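Local coordinates for protein vestitone reductase (Medicago sativa, PDB 2P4H) that catalyses the stereospecific NADPH-dependent reduction of (3R)-vestitone to the corresponding isoflavanol, the penultimate step in making the defence compound medicarpin, at residues K134-D137 and S142-S145; L207-G212 and V254-M259; R221-H226 and P287-K292; V230-I235 and D300-I305. All coordinates share one frame; numbering follows the deposited sequence.

Interaction 1 of 4, residues K134-D137 and S142-S145; sequences KDKD and SDWS
Asp143 OD1 is gripped by the ammonium group of Lys136 and by a water. Lys136 NZ lies 2.7 Å from Asp143 OD1 in a salt bridge, meeting that oxygen on its syn side and 18° out of the carboxylate plane. The two side chains reach for each other from opposite directions across the gap, since their backbones are well apart, with the CA atoms of Lys136 and Asp143 10.0 Å from one another. In Lys136 the aliphatic chain is bent at chi3 (-61°), which swings CE and NZ round to the carboxylate. Water 2 closes a small ring beside this pair: it accepts from Lys136 NZ and donates to Asp143 OD2 at 2.8 Å. Both segments belong to the loops flanking the short strand 138-139, which pairs in parallel with strand 288-289, so the bridge closes a local excursion of the chain between strand 119-125 of the Rossmann sheet and helix 147-153. Lys134 comes in obliquely and stops short, its NZ 4.0 Å from Asp143 OD1, too far for a salt bridge. Water 1 spans that interval, accepting from Lys134 NZ at 3.1 Å and donating to Asp143 OD1 at 2.7 Å. Asp143 itself is buried, whereas both lysines are exposed; two positive charges near one carboxylate would be expected to keep it ionised. Its other oxygen, OD2, also accepts from the backbone N of Asp140, a bond that restrains how the carboxylate can turn, and the carbonyl O of Asp143 takes a hydrogen bond from Arg246.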
# COMPACT_ATOMS: atom_id res chain seq x y z
N LYS A 134 -9.12 -9.38 19.19
CA LYS A 134 -8.57 -10.66 19.63
C LYS A 134 -7.05 -10.59 19.63
O LYS A 134 -6.45 -9.78 18.93
CB LYS A 134 -9.06 -11.77 18.70
CG LYS A 134 -10.57 -11.98 18.76
CD LYS A 134 -11.05 -13.00 17.73
CE LYS A 134 -10.86 -12.48 16.31
NZ LYS A 134 -11.41 -13.43 15.30
N ASP A 135 -6.42 -11.45 20.44
CA ASP A 135 -4.97 -11.46 20.53
C ASP A 135 -4.33 -12.53 19.65
O ASP A 135 -3.58 -13.38 20.14
CB ASP A 135 -4.54 -11.68 21.99
CG ASP A 135 -5.11 -10.63 22.92
OD1 ASP A 135 -4.86 -9.43 22.71
OD2 ASP A 135 -5.82 -11.02 23.88
N LYS A 136 -4.63 -12.50 18.36
CA LYS A 136 -4.08 -13.47 17.42
C LYS A 136 -2.82 -12.90 16.77
O LYS A 136 -2.84 -11.80 16.22
CB LYS A 136 -5.10 -13.83 16.35
CG LYS A 136 -6.38 -14.44 16.90
CD LYS A 136 -7.15 -15.22 15.84
CE LYS A 136 -7.58 -14.35 14.67
NZ LYS A 136 -8.34 -15.14 13.66
N ASP A 137 -1.73 -13.66 16.81
CA ASP A 137 -0.48 -13.21 16.23
C ASP A 137 -0.36 -13.48 14.73
O ASP A 137 0.57 -13.01 14.09
CB ASP A 137 0.71 -13.84 16.96
CG ASP A 137 0.75 -15.35 16.82
OD1 ASP A 137 1.74 -15.96 17.28
OD2 ASP A 137 -0.20 -15.91 16.25
N SER A 142 -9.72 -13.75 6.31
CA SER A 142 -11.03 -13.85 6.94
C SER A 142 -11.14 -12.90 8.12
O SER A 142 -12.23 -12.68 8.66
CB SER A 142 -11.30 -15.28 7.42
OG SER A 142 -10.49 -15.61 8.54
N ASP A 143 -10.02 -12.31 8.52
CA ASP A 143 -10.00 -11.40 9.66
C ASP A 143 -10.28 -9.96 9.29
O ASP A 143 -9.84 -9.47 8.25
CB ASP A 143 -8.65 -11.50 10.38
CG ASP A 143 -8.44 -12.85 11.03
OD1 ASP A 143 -9.21 -13.18 11.95
OD2 ASP A 143 -7.51 -13.58 10.62
N TRP A 144 -11.02 -9.28 10.16
CA TRP A 144 -11.39 -7.88 9.98
C TRP A 144 -11.31 -7.10 11.27
O TRP A 144 -11.59 -7.63 12.34
CB TRP A 144 -12.84 -7.75 9.49
CG TRP A 144 -13.06 -8.06 8.05
CD1 TRP A 144 -13.54 -9.22 7.53
CD2 TRP A 144 -12.87 -7.16 6.95
NE1 TRP A 144 -13.66 -9.11 6.16
CE2 TRP A 144 -13.26 -7.86 5.78
CE3 TRP A 144 -12.42 -5.84 6.84
CZ2 TRP A 144 -13.20 -7.27 4.51
CZ3 TRP A 144 -12.36 -5.26 5.57
CH2 TRP A 144 -12.75 -5.98 4.43
N SER A 145 -10.93 -5.83 11.17
CA SER A 145 -10.89 -4.97 12.35
C SER A 145 -12.34 -4.72 12.76
O SER A 145 -13.25 -4.77 11.93
CB SER A 145 -10.21 -3.64 12.02
OG SER A 145 -8.81 -3.81 11.90
O HOH W 1 -11.00 -11.42 12.98
O HOH W 2 -7.56 -16.36 11.04

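Interaction 2 of 4, residues L207-G212 and V254-M259; sequences LVLVLG and VPIEEM
Ile256, at the start of helix 256-266, meets Leu209 of the short helix 208-211 just after strand 252-255 ends at Pro255. Its CG1 stands anti to the backbone N (chi1 -165°), and the chain runs out to put CD1 4.1 Å from Leu209 CD2. The carbonyl O of Ile256 lies 4.0 Å from the other methyl, Leu209 CD1. One helical turn on, Met259 takes up that same methyl: its CG is 3.8 Å from Leu209 CD1. The thioether follows, with Met259 SD 3.9 Å from Leu209 CD1, before the chain bends at chi3 (-100°) and carries CE away toward Phe222. Leu209 thus divides its branches, CD2 to the isoleucine and CD1 chiefly to the methionine, as it reaches across between two residues on one side of the helix. An alanine in place of Leu209 is likely to open a gap between the two helices, leaving Ile256 CD1 and Met259 CG without their leucine partner. This apolar packing joins the two helices beside the mixed sheet, where Met259 also touches Phe309 of helix 305-319. With all three side chains buried and no hydrogen bond across, cohesion here depends on dispersion and the exclusion of water.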
# COMPACT_ATOMS: atom_id res chain seq x y z
N LEU A 207 12.51 2.62 9.50
CA LEU A 207 13.92 2.93 9.73
C LEU A 207 14.18 3.62 11.06
O LEU A 207 15.20 4.29 11.24
CB LEU A 207 14.46 3.80 8.59
CG LEU A 207 14.48 3.16 7.20
CD1 LEU A 207 15.16 4.09 6.21
CD2 LEU A 207 15.21 1.82 7.25
N VAL A 208 13.27 3.44 12.01
CA VAL A 208 13.41 4.07 13.32
C VAL A 208 14.76 3.80 13.99
O VAL A 208 15.30 4.68 14.67
CB VAL A 208 12.25 3.63 14.26
CG1 VAL A 208 12.28 2.13 14.48
CG2 VAL A 208 12.34 4.38 15.58
N LEU A 209 15.33 2.61 13.80
CA LEU A 209 16.61 2.31 14.43
C LEU A 209 17.80 3.06 13.83
O LEU A 209 18.83 3.21 14.49
CB LEU A 209 16.88 0.80 14.41
CG LEU A 209 15.95 -0.09 15.24
CD1 LEU A 209 16.47 -1.52 15.19
CD2 LEU A 209 15.87 0.40 16.68
N VAL A 210 17.68 3.53 12.59
CA VAL A 210 18.77 4.28 11.97
C VAL A 210 18.46 5.75 11.75
O VAL A 210 19.37 6.56 11.57
CB VAL A 210 19.19 3.66 10.61
CG1 VAL A 210 19.71 2.25 10.82
CG2 VAL A 210 18.02 3.67 9.66
N LEU A 211 17.17 6.10 11.76
CA LEU A 211 16.72 7.47 11.54
C LEU A 211 16.20 8.15 12.80
O LEU A 211 16.30 9.37 12.94
CB LEU A 211 15.60 7.51 10.49
CG LEU A 211 15.96 7.39 9.01
CD1 LEU A 211 14.70 7.23 8.18
CD2 LEU A 211 16.73 8.62 8.59
N GLY A 212 15.65 7.36 13.71
CA GLY A 212 15.11 7.93 14.93
C GLY A 212 15.84 7.56 16.20
O GLY A 212 16.92 6.96 16.16
N VAL A 254 8.75 -8.91 11.15
CA VAL A 254 10.04 -8.56 11.72
C VAL A 254 10.10 -7.96 13.11
O VAL A 254 9.75 -6.80 13.32
CB VAL A 254 10.75 -7.56 10.76
CG1 VAL A 254 12.19 -7.37 11.17
CG2 VAL A 254 10.63 -8.06 9.32
N PRO A 255 10.54 -8.76 14.10
CA PRO A 255 10.64 -8.23 15.46
C PRO A 255 11.73 -7.16 15.46
O PRO A 255 12.71 -7.28 14.72
CB PRO A 255 11.05 -9.46 16.28
CG PRO A 255 10.45 -10.60 15.51
CD PRO A 255 10.75 -10.22 14.08
N ILE A 256 11.57 -6.13 16.27
CA ILE A 256 12.57 -5.07 16.30
C ILE A 256 13.95 -5.59 16.71
O ILE A 256 14.98 -5.03 16.32
CB ILE A 256 12.09 -3.91 17.23
CG1 ILE A 256 12.92 -2.66 16.97
CG2 ILE A 256 12.15 -4.34 18.68
CD1 ILE A 256 12.30 -1.39 17.55
N GLU A 257 13.98 -6.68 17.48
CA GLU A 257 15.25 -7.27 17.91
C GLU A 257 15.98 -7.87 16.71
O GLU A 257 17.21 -7.76 16.60
CB GLU A 257 15.00 -8.35 18.97
CG GLU A 257 14.41 -7.84 20.28
CD GLU A 257 12.89 -7.70 20.25
OE1 GLU A 257 12.32 -7.31 21.29
OE2 GLU A 257 12.26 -7.99 19.21
N GLU A 258 15.24 -8.52 15.82
CA GLU A 258 15.86 -9.11 14.64
C GLU A 258 16.26 -7.99 13.69
O GLU A 258 17.26 -8.08 12.98
CB GLU A 258 14.88 -10.09 13.96
CG GLU A 258 14.56 -11.28 14.85
CD GLU A 258 13.68 -12.32 14.18
OE1 GLU A 258 13.24 -13.25 14.89
OE2 GLU A 258 13.43 -12.20 12.97
N MET A 259 15.47 -6.92 13.70
CA MET A 259 15.75 -5.75 12.89
C MET A 259 17.12 -5.19 13.32
O MET A 259 17.97 -4.87 12.50
CB MET A 259 14.64 -4.72 13.13
CG MET A 259 14.76 -3.42 12.39
SD MET A 259 13.39 -2.33 12.88
CE MET A 259 12.25 -2.54 11.53

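Interaction 3 of 4, residues R221-H226 and P287-K292; sequences RFHMVH and PDLNTK
The imidazole of His223 presents its edge to Pro287 and one face to Leu289, both partners coming from the residues on either side of Asp288. At the edge, His223 ND1 donates to Pro287 O at 2.8 Å with an N-H...O angle of 161°. The acceptor lies close to the ring plane, and the donor sits in the carbonyl plane, so the bond fixes the rotation of the ring. Over the face comes Leu289, whose CD1 stands 4.1 Å from the centroid of the His223 ring, 18° off its normal, in a CH-pi contact shifted toward the rim. The branch point follows the methyl, with Leu289 CG 3.7 Å from His223 ND1. His223 has its CG between the backbone N and the carbonyl carbon, at a chi1 of 33°, short of the usual staggered value, a rotation that brings ND1 to the Pro287 carbonyl. The histidine side chain links two sheets: strand 219-226 belongs to a small mixed sheet beside the Rossmann domain, while strand 288-289 pairs in parallel with strand 138-139. A leucine at His223 would probably leave the buried carbonyl of Pro287 without this donor, and the group facing Leu289 without the bond that fixes its rotation. Pro287 CD approaches His223 CE1 at 4.2 Å. Arg221 makes only a loose approach, its NH2 4.4 Å from Pro287 CA, and its NE bonds to Leu286 O. Leu289 O accepts from Thr291 OG1 at 2.9 Å. The His223 side chain lies about 9 Å from that of Tyr160, which by similarity binds NADP.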
# COMPACT_ATOMS: atom_id res chain seq x y z
N ARG A 221 7.19 -5.03 16.44
CA ARG A 221 7.17 -6.17 15.53
C ARG A 221 6.40 -5.65 14.33
O ARG A 221 5.22 -5.31 14.43
CB ARG A 221 6.50 -7.42 16.10
CG ARG A 221 6.67 -8.62 15.16
CD ARG A 221 6.22 -9.92 15.78
NE ARG A 221 4.78 -9.90 16.06
CZ ARG A 221 4.19 -10.66 16.97
NH1 ARG A 221 4.90 -11.50 17.71
NH2 ARG A 221 2.88 -10.58 17.15
N PHE A 222 7.10 -5.59 13.20
CA PHE A 222 6.56 -5.03 11.97
C PHE A 222 6.16 -6.02 10.88
O PHE A 222 6.97 -6.88 10.52
CB PHE A 222 7.60 -4.11 11.31
CG PHE A 222 8.09 -2.97 12.17
CD1 PHE A 222 7.71 -1.67 11.87
CD2 PHE A 222 8.97 -3.19 13.22
CE1 PHE A 222 8.20 -0.59 12.61
CE2 PHE A 222 9.48 -2.11 13.96
CZ PHE A 222 9.09 -0.81 13.65
N HIS A 223 4.94 -5.91 10.36
CA HIS A 223 4.60 -6.72 9.19
C HIS A 223 5.08 -5.80 8.06
O HIS A 223 4.84 -4.58 8.10
CB HIS A 223 3.10 -7.10 9.09
CG HIS A 223 2.13 -6.08 9.61
ND1 HIS A 223 1.05 -6.44 10.39
CD2 HIS A 223 1.98 -4.75 9.36
CE1 HIS A 223 0.28 -5.38 10.60
NE2 HIS A 223 0.83 -4.35 9.99
N MET A 224 5.79 -6.36 7.08
CA MET A 224 6.38 -5.55 6.02
C MET A 224 6.36 -6.20 4.63
O MET A 224 6.17 -7.41 4.50
CB MET A 224 7.84 -5.24 6.38
CG MET A 224 8.07 -4.80 7.83
SD MET A 224 9.81 -4.51 8.23
CE MET A 224 10.03 -2.91 7.46
N VAL A 225 6.59 -5.37 3.61
CA VAL A 225 6.66 -5.82 2.22
C VAL A 225 7.50 -4.82 1.42
O VAL A 225 7.54 -3.64 1.75
CB VAL A 225 5.24 -5.92 1.57
CG1 VAL A 225 4.61 -4.54 1.44
CG2 VAL A 225 5.34 -6.60 0.21
N HIS A 226 8.19 -5.31 0.39
CA HIS A 226 9.00 -4.46 -0.46
C HIS A 226 8.05 -3.78 -1.44
O HIS A 226 7.20 -4.44 -2.05
CB HIS A 226 10.03 -5.30 -1.23
CG HIS A 226 11.07 -4.50 -1.93
ND1 HIS A 226 10.77 -3.60 -2.94
CD2 HIS A 226 12.42 -4.46 -1.78
CE1 HIS A 226 11.89 -3.04 -3.37
NE2 HIS A 226 12.90 -3.54 -2.69
N PRO A 287 0.56 -8.24 14.15
CA PRO A 287 0.35 -9.61 13.69
C PRO A 287 0.97 -9.89 12.33
O PRO A 287 1.16 -8.99 11.51
CB PRO A 287 -1.18 -9.71 13.65
CG PRO A 287 -1.58 -8.33 13.24
CD PRO A 287 -0.69 -7.46 14.10
N ASP A 288 1.29 -11.16 12.12
CA ASP A 288 1.83 -11.62 10.85
C ASP A 288 0.61 -11.76 9.94
O ASP A 288 -0.35 -12.46 10.29
CB ASP A 288 2.53 -12.97 11.06
CG ASP A 288 3.11 -13.55 9.77
OD1 ASP A 288 3.23 -12.83 8.76
OD2 ASP A 288 3.46 -14.75 9.79
N LEU A 289 0.61 -11.08 8.80
CA LEU A 289 -0.51 -11.17 7.87
C LEU A 289 -0.14 -12.28 6.88
O LEU A 289 0.53 -12.04 5.87
CB LEU A 289 -0.73 -9.83 7.16
CG LEU A 289 -0.79 -8.61 8.10
CD1 LEU A 289 -1.08 -7.35 7.29
CD2 LEU A 289 -1.87 -8.81 9.16
N ASN A 290 -0.57 -13.50 7.20
CA ASN A 290 -0.29 -14.70 6.42
C ASN A 290 -0.56 -14.47 4.93
O ASN A 290 -1.68 -14.18 4.53
CB ASN A 290 -1.16 -15.85 6.94
CG ASN A 290 -0.68 -17.21 6.49
OD1 ASN A 290 -1.13 -18.24 7.02
ND2 ASN A 290 0.23 -17.24 5.52
N THR A 291 0.49 -14.61 4.13
CA THR A 291 0.40 -14.36 2.70
C THR A 291 0.37 -15.65 1.86
O THR A 291 0.64 -15.65 0.66
CB THR A 291 1.55 -13.38 2.33
OG1 THR A 291 1.32 -12.16 3.04
CG2 THR A 291 1.61 -13.08 0.85
N LYS A 292 -0.01 -16.74 2.52
CA LYS A 292 -0.11 -18.03 1.85
C LYS A 292 -1.12 -18.01 0.69
O LYS A 292 -0.87 -18.62 -0.35
CB LYS A 292 -0.51 -19.10 2.87
CG LYS A 292 -0.75 -20.48 2.28
CD LYS A 292 -1.00 -21.50 3.38
CE LYS A 292 -1.32 -22.88 2.82
NZ LYS A 292 -2.60 -22.89 2.06

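Interaction 4 of 4, residues V230-I235 and D300-I305; sequences VARAHI and DFKYTI
Arg232 holds the carbonyl oxygen of Asp300 with both terminal nitrogens, end-on: NH1 donates to Asp300 O at 2.8 Å and NH2 to the same Asp300 O at 3.0 Å. This ties helix 227-239, which follows strand 219-226 beside the Rossmann sheet, to the loop that leads into helix 305-319. The oxygen lies 8° out of the guanidinium plane for either bond, so the two N-H groups converge on it at the edge of the group, the NH1 bond having an N-H...O angle of 149°. A bend at chi3 (62°) turns the guanidinium across the loop. NH1 has a second partner in Asp229, with which it forms a salt bridge, and the same Asp229 carboxylate also receives the backbone N atoms of Lys302 and Tyr303; the aspartate thus positions arginine and loop together. Outward from these bonds, Lys302 lies over part of one guanidinium face. Its CB stands 3.6 Å above the plane, offset toward the rim, and 3.7 Å from Arg232 NH1. The two side chains cross at about a right angle, and the lysine, extended beyond CG, lays its CD 4.0 Å from Arg232 CD. Tyr303 adds a looser touch; its hydroxyl is hydrogen-bonded to Asp228 and its ring stacks on His226. The contact is at the surface, with Asp300 and Lys302 exposed. Lys302 CG rests over the centre of the Tyr303 ring, 3.9 Å above its plane.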
# COMPACT_ATOMS: atom_id res chain seq x y z
N VAL A 230 5.00 -5.09 -4.23
CA VAL A 230 3.60 -4.68 -4.25
C VAL A 230 3.22 -4.32 -5.70
O VAL A 230 2.14 -4.67 -6.17
CB VAL A 230 3.34 -3.45 -3.35
CG1 VAL A 230 1.89 -3.00 -3.49
CG2 VAL A 230 3.62 -3.81 -1.90
N ALA A 231 4.12 -3.63 -6.40
CA ALA A 231 3.86 -3.27 -7.79
C ALA A 231 3.77 -4.55 -8.62
O ALA A 231 2.89 -4.69 -9.46
CB ALA A 231 4.98 -2.37 -8.32
N ARG A 232 4.68 -5.49 -8.36
CA ARG A 232 4.67 -6.76 -9.09
C ARG A 232 3.37 -7.53 -8.83
O ARG A 232 2.83 -8.15 -9.74
CB ARG A 232 5.88 -7.61 -8.69
CG ARG A 232 7.21 -7.07 -9.21
CD ARG A 232 8.40 -7.94 -8.81
NE ARG A 232 8.32 -9.29 -9.36
CZ ARG A 232 7.89 -10.36 -8.69
NH1 ARG A 232 7.50 -10.25 -7.43
NH2 ARG A 232 7.81 -11.53 -9.30
N ALA A 233 2.88 -7.47 -7.59
CA ALA A 233 1.64 -8.17 -7.25
C ALA A 233 0.45 -7.58 -8.01
O ALA A 233 -0.44 -8.32 -8.43
CB ALA A 233 1.39 -8.08 -5.75
N HIS A 234 0.44 -6.26 -8.18
CA HIS A 234 -0.63 -5.60 -8.93
C HIS A 234 -0.65 -6.11 -10.36
O HIS A 234 -1.70 -6.47 -10.89
CB HIS A 234 -0.43 -4.08 -8.94
CG HIS A 234 -0.91 -3.38 -7.70
ND1 HIS A 234 -2.07 -2.64 -7.66
CD2 HIS A 234 -0.37 -3.30 -6.46
CE1 HIS A 234 -2.23 -2.14 -6.45
NE2 HIS A 234 -1.21 -2.52 -5.70
N ILE A 235 0.52 -6.13 -11.00
CA ILE A 235 0.61 -6.59 -12.38
C ILE A 235 0.24 -8.07 -12.49
O ILE A 235 -0.46 -8.47 -13.41
CB ILE A 235 2.03 -6.33 -12.93
CG1 ILE A 235 2.27 -4.82 -13.01
CG2 ILE A 235 2.17 -6.96 -14.32
CD1 ILE A 235 3.68 -4.44 -13.45
N ASP A 300 5.04 -14.90 -6.94
CA ASP A 300 6.32 -15.16 -6.29
C ASP A 300 6.97 -13.84 -5.90
O ASP A 300 7.12 -12.95 -6.73
CB ASP A 300 7.27 -15.92 -7.23
CG ASP A 300 6.77 -17.30 -7.57
OD1 ASP A 300 5.70 -17.42 -8.21
OD2 ASP A 300 7.43 -18.29 -7.18
N PHE A 301 7.34 -13.71 -4.63
CA PHE A 301 8.00 -12.50 -4.17
C PHE A 301 9.44 -12.50 -4.66
O PHE A 301 10.13 -13.53 -4.64
CB PHE A 301 7.96 -12.40 -2.64
CG PHE A 301 6.62 -12.01 -2.11
CD1 PHE A 301 5.62 -12.96 -1.92
CD2 PHE A 301 6.32 -10.68 -1.87
CE1 PHE A 301 4.34 -12.59 -1.50
CE2 PHE A 301 5.05 -10.29 -1.45
CZ PHE A 301 4.06 -11.24 -1.27
N LYS A 302 9.90 -11.34 -5.11
CA LYS A 302 11.24 -11.17 -5.66
C LYS A 302 12.29 -10.68 -4.67
O LYS A 302 13.47 -11.03 -4.79
CB LYS A 302 11.16 -10.20 -6.84
CG LYS A 302 12.51 -9.80 -7.43
CD LYS A 302 12.31 -8.87 -8.62
CE LYS A 302 13.64 -8.42 -9.20
NZ LYS A 302 13.46 -7.53 -10.38
N TYR A 303 11.87 -9.90 -3.68
CA TYR A 303 12.81 -9.31 -2.73
C TYR A 303 12.87 -9.91 -1.33
O TYR A 303 11.88 -10.43 -0.82
CB TYR A 303 12.52 -7.82 -2.63
CG TYR A 303 12.56 -7.13 -3.97
CD1 TYR A 303 13.77 -6.72 -4.53
CD2 TYR A 303 11.39 -6.93 -4.70
CE1 TYR A 303 13.81 -6.12 -5.78
CE2 TYR A 303 11.43 -6.33 -5.96
CZ TYR A 303 12.64 -5.92 -6.49
OH TYR A 303 12.68 -5.32 -7.72
N THR A 304 14.04 -9.80 -0.73
CA THR A 304 14.27 -10.29 0.62
C THR A 304 14.17 -9.12 1.59
O THR A 304 14.11 -7.96 1.18
CB THR A 304 15.69 -10.88 0.77
OG1 THR A 304 16.65 -9.83 0.55
CG2 THR A 304 15.92 -11.99 -0.24
N ILE A 305 14.15 -9.43 2.88
CA ILE A 305 14.09 -8.41 3.91
C ILE A 305 15.32 -7.51 3.77
O ILE A 305 15.23 -6.29 3.91
CB ILE A 305 14.05 -9.03 5.32
CG1 ILE A 305 12.70 -9.70 5.56
CG2 ILE A 305 14.31 -7.96 6.37
CD1 ILE A 305 12.60 -10.46 6.87

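Overall arrangement
Interactions 2 and 3 are buried, interaction 4 lies at the surface and interaction 1 is partly buried, and the chemistry follows: apolar side chains alone in 2, one aligned histidine bond with a CH-pi face in 3, an arginine on a loop carbonyl in 4, and a water-supported salt bridge in 1. Interactions 2 and 3 reach the same mixed sheet, where Val254 N probably bonds to Phe222 O. Interaction 3 also touches interaction 1, through a probable hydrogen bond of Asp137 O, just ahead of strand 138-139, with Asp288 N of strand 288-289, and interaction 4, where His226 packs on Tyr303. Interactions 1 and 4 stay apart, their centres about 24 Å from one another.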